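Local coordinates for protein autolysin E (Staphylococcus aureus, PDB 4PI8) that probably hydrolyses glycosidic bonds between the alternating sugars of peptidoglycan in the bacterial cell wall, at residues A[181-186]-A[196-201]. The protein carries 1 engineered substitution. Residues are numbered along the deposited sequence; the frame is centred on the assembly and turned at random. Where two conformers were deposited one is given.
With SO4 (sulfate ion), chain N.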
ATOM      1  N   GLN A 181      -7.143   2.064   7.631  1.00 11.34           N
ATOM      2  CA  GLN A 181      -8.378   2.128   6.838  1.00 11.52           C
ATOM      3  C   GLN A 181      -8.233   1.446   5.503  1.00 11.21           C
ATOM      4  O   GLN A 181      -9.173   0.813   5.005  1.00 11.83           O
ATOM      5  CB  GLN A 181      -8.886   3.535   6.635  1.00 12.36           C
ATOM      6  CG  GLN A 181      -9.292   4.245   7.919  1.00 13.32           C
ATOM      7  CD  GLN A 181      -9.542   5.700   7.683  1.00 15.03           C
ATOM      8  OE1 GLN A 181      -8.772   6.400   7.025  1.00 15.63           O
ATOM      9  NE2 GLN A 181     -10.679   6.200   8.196  1.00 18.37           N
ATOM     10  N   MET A 182      -7.072   1.588   4.858  1.00 11.20           N
ATOM     11  CA  MET A 182      -6.829   0.909   3.576  1.00 10.89           C
ATOM     12  C   MET A 182      -6.902  -0.596   3.772  1.00 11.17           C
ATOM     13  O   MET A 182      -7.376  -1.322   2.864  1.00 11.49           O
ATOM     14  CB  MET A 182      -5.463   1.321   3.012  1.00 11.74           C
ATOM     15  CG  MET A 182      -5.429   2.752   2.526  1.00 11.33           C
ATOM     16  SD  MET A 182      -3.798   3.290   1.971  1.00 12.33           S
ATOM     17  CE  MET A 182      -3.687   2.416   0.406  1.00 13.37           C
ATOM     18  N   ARG A 183      -6.392  -1.097   4.900  1.00 11.43           N
ATOM     19  CA  ARG A 183      -6.320  -2.513   5.134  1.00 12.02           C
ATOM     20  C   ARG A 183      -7.634  -3.139   5.647  1.00 11.80           C
ATOM     21  O   ARG A 183      -7.950  -4.270   5.299  1.00 12.19           O
ATOM     22  CB  ARG A 183      -5.175  -2.839   6.097  1.00 12.08           C
ATOM     23  CG  ARG A 183      -5.036  -4.293   6.461  1.00 12.58           C
ATOM     24  CD  ARG A 183      -4.811  -5.218   5.260  1.00 12.73           C
ATOM     25  NE  ARG A 183      -4.737  -6.632   5.644  1.00 12.95           N
ATOM     26  CZ  ARG A 183      -5.787  -7.419   5.835  1.00 13.22           C
ATOM     27  NH1 ARG A 183      -7.019  -6.931   5.785  1.00 14.10           N
ATOM     28  NH2 ARG A 183      -5.590  -8.702   6.123  1.00 14.67           N
ATOM     29  N   TRP A 184      -8.319  -2.436   6.551  1.00 11.19           N
ATOM     30  CA  TRP A 184      -9.411  -3.027   7.294  1.00 11.46           C
ATOM     31  C   TRP A 184     -10.752  -2.301   7.055  1.00 11.60           C
ATOM     32  O   TRP A 184     -11.763  -2.732   7.607  1.00 13.12           O
ATOM     33  CB  TRP A 184      -9.089  -3.048   8.800  1.00 12.38           C
ATOM     34  CG  TRP A 184      -7.871  -3.828   9.177  1.00 12.72           C
ATOM     35  CD1 TRP A 184      -6.691  -3.321   9.601  1.00 13.48           C
ATOM     36  CD2 TRP A 184      -7.733  -5.250   9.188  1.00 13.24           C
ATOM     37  NE1 TRP A 184      -5.831  -4.344   9.802  1.00 13.79           N
ATOM     38  CE2 TRP A 184      -6.423  -5.541   9.576  1.00 13.38           C
ATOM     39  CE3 TRP A 184      -8.591  -6.328   8.880  1.00 14.38           C
ATOM     40  CZ2 TRP A 184      -5.951  -6.839   9.689  1.00 14.53           C
ATOM     41  CZ3 TRP A 184      -8.118  -7.607   9.019  1.00 15.03           C
ATOM     42  CH2 TRP A 184      -6.784  -7.840   9.410  1.00 15.77           C
ATOM     43  N   ASN A 185     -10.774  -1.275   6.246  1.00 11.56           N
ATOM     44  CA  ASN A 185     -11.983  -0.524   5.898  1.00 11.88           C
ATOM     45  C   ASN A 185     -13.054  -0.550   6.957  1.00 12.30           C
ATOM     46  O   ASN A 185     -14.154  -1.072   6.741  1.00 12.68           O
ATOM     47  CB  ASN A 185     -12.515  -1.016   4.548  1.00 11.80           C
ATOM     48  CG  ASN A 185     -13.443  -0.013   3.873  1.00 13.30           C
ATOM     49  OD1 ASN A 185     -13.577   1.133   4.297  1.00 14.20           O
ATOM     50  ND2 ASN A 185     -14.013  -0.449   2.737  1.00 13.52           N
ATOM     51  N   PRO A 186     -12.803   0.013   8.117  1.00 12.64           N
ATOM     52  CA  PRO A 186     -13.765  -0.089   9.221  1.00 14.00           C
ATOM     53  C   PRO A 186     -15.111   0.545   8.886  1.00 13.31           C
ATOM     54  O   PRO A 186     -16.139   0.128   9.530  1.00 14.26           O
ATOM     55  CB  PRO A 186     -13.083   0.621  10.370  1.00 15.36           C
ATOM     56  CG  PRO A 186     -11.933   1.333   9.799  1.00 17.92           C
ATOM     57  CD  PRO A 186     -11.545   0.624   8.554  1.00 14.35           C
ATOM     58  N   SER A 196      -4.332  -8.807   1.536  1.00 15.37           N
ATOM     59  CA  SER A 196      -4.706  -9.915   2.432  1.00 16.42           C
ATOM     60  C   SER A 196      -3.773 -10.141   3.569  1.00 14.99           C
ATOM     61  O   SER A 196      -4.153 -10.680   4.581  1.00 15.65           O
ATOM     62  CB  SER A 196      -4.908 -11.194   1.624  0.50 18.12           C
ATOM     63  OG  SER A 196      -3.689 -11.642   1.062  0.50 18.60           O
ATOM     64  N   ASP A 197      -2.503  -9.713   3.428  1.00 15.05           N
ATOM     65  CA  ASP A 197      -1.539  -9.883   4.495  1.00 15.58           C
ATOM     66  C   ASP A 197      -2.026  -9.111   5.737  1.00 15.23           C
ATOM     67  O   ASP A 197      -2.126  -7.893   5.702  1.00 13.85           O
ATOM     68  CB  ASP A 197      -0.169  -9.387   4.011  1.00 17.33           C
ATOM     69  CG  ASP A 197       0.912  -9.497   5.038  1.00 18.23           C
ATOM     70  OD1 ASP A 197       0.759  -9.917   6.187  1.00 19.00           O
ATOM     71  OD2 ASP A 197       2.016  -9.027   4.617  1.00 23.38           O
ATOM     72  N   ILE A 198      -2.236  -9.817   6.852  1.00 15.06           N
ATOM     73  CA  ILE A 198      -2.688  -9.208   8.100  1.00 16.50           C
ATOM     74  C   ILE A 198      -1.698  -8.216   8.718  1.00 14.96           C
ATOM     75  O   ILE A 198      -2.092  -7.420   9.584  1.00 15.39           O
ATOM     76  CB  ILE A 198      -3.176 -10.222   9.142  1.00 18.10           C
ATOM     77  CG1 ILE A 198      -2.002 -11.036   9.739  1.00 18.08           C
ATOM     78  CG2 ILE A 198      -4.310 -11.056   8.559  1.00 17.81           C
ATOM     79  CD1 ILE A 198      -2.459 -12.029  10.811  1.00 20.26           C
ATOM     80  N   ARG A 199      -0.416  -8.329   8.282  1.00 15.81           N
ATOM     81  CA  ARG A 199       0.633  -7.388   8.723  1.00 17.39           C
ATOM     82  C   ARG A 199       1.089  -6.388   7.652  1.00 14.50           C
ATOM     83  O   ARG A 199       2.084  -5.662   7.828  1.00 15.12           O
ATOM     84  CB  ARG A 199       1.831  -8.168   9.278  1.00 20.91           C
ATOM     85  CG  ARG A 199       1.475  -8.830  10.630  1.00 26.56           C
ATOM     86  CD  ARG A 199       2.679  -9.212  11.480  1.00 34.06           C
ATOM     87  NE  ARG A 199       3.417  -8.033  11.932  1.00 36.48           N
ATOM     88  CZ  ARG A 199       3.072  -7.252  12.965  1.00 42.33           C
ATOM     89  NH1 ARG A 199       1.974  -7.490  13.696  1.00 47.19           N
ATOM     90  NH2 ARG A 199       3.841  -6.213  13.270  1.00 46.13           N
ATOM     91  N   TRP A 200       0.305  -6.264   6.569  1.00 13.79           N
ATOM     92  CA  TRP A 200       0.596  -5.292   5.501  1.00 13.23           C
ATOM     93  C   TRP A 200       0.815  -3.919   6.044  1.00 13.92           C
ATOM     94  O   TRP A 200       1.805  -3.210   5.659  1.00 13.87           O
ATOM     95  CB  TRP A 200      -0.553  -5.278   4.493  1.00 13.64           C
ATOM     96  CG  TRP A 200      -0.495  -4.301   3.386  1.00 11.84           C
ATOM     97  CD1 TRP A 200       0.100  -4.483   2.153  1.00 12.58           C
ATOM     98  CD2 TRP A 200      -1.105  -2.986   3.336  1.00 11.77           C
ATOM     99  NE1 TRP A 200      -0.089  -3.381   1.381  1.00 13.05           N
ATOM    100  CE2 TRP A 200      -0.859  -2.449   2.034  1.00 12.64           C
ATOM    101  CE3 TRP A 200      -1.875  -2.220   4.234  1.00 11.93           C
ATOM    102  CZ2 TRP A 200      -1.281  -1.200   1.662  1.00 12.64           C
ATOM    103  CZ3 TRP A 200      -2.323  -1.006   3.848  1.00 12.48           C
ATOM    104  CH2 TRP A 200      -2.041  -0.497   2.569  1.00 12.09           C
ATOM    105  N   ALA A 201      -0.079  -3.393   6.880  1.00 12.61           N
ATOM    106  CA  ALA A 201       0.081  -2.021   7.386  1.00 12.39           C
ATOM    107  C   ALA A 201       1.286  -1.902   8.270  1.00 14.14           C
ATOM    108  O   ALA A 201       1.994  -0.864   8.259  1.00 14.70           O
ATOM    109  CB  ALA A 201      -1.179  -1.583   8.087  1.00 13.32           C
TER
HETATM  110  S   SO4 N 314      -1.638  -9.117  -0.814  0.70 22.71           S
HETATM  111  O1  SO4 N 314      -0.932  -7.923  -1.362  0.70 26.62           O
HETATM  112  O2  SO4 N 314      -3.032  -9.035  -1.161  0.70 19.29           O
HETATM  113  O3  SO4 N 314      -1.287  -9.289   0.627  0.70 18.61           O
HETATM  114  O4  SO4 N 314      -1.147 -10.353  -1.548  0.70 24.32           O
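R183 reaches from the last turn of helix 179-184 to the backbone just before helix 200-215. With CG anti to the backbone N (chi1 178°) and the chain bent at chi2, NE comes to D197 O. It donates to that oxygen at 2.9 Å, almost straight at 170°. The oxygen lies in the guanidinium plane, but NE approaches it from above the carbonyl plane. W200 N bonds to the same oxygen from the opposite face, closing the type I turn D197 to W200. D197 O is thus gripped by two donors. R183 NH2 lies 2.9 Å from S196 O; its hydrogen bond is to Q25 OE1. W184 CH2 sits 3.4 Å above one face of the R183 guanidinium, near its rim. R183 NH1 lies in turn over a face of the indole. CH2 of W184 also meets I198 CG2 at 4.1 Å. The contact lies within the glucosaminidase family region of the lysozyme clan, and S196 belongs to the glycan pocket, touching the bound N-acetylmuramic acid. The residue gripped, D197, directly follows this pocket residue. The W200 ring meets the CB atoms of R183 and M182: its CE3 is 3.8 Å from R183 CB, and its CH2 is 3.9 Å from M182 CB. M182 bends at chi3 (74°), and its CE also reaches W200 CH2. S196 N and D197 N both donate to a sulfate, probably from the crystallisation liquor. D197 OD1 accepts from R199 N, two residues on, in an Asx turn, while OD2 forms a salt bridge with K203.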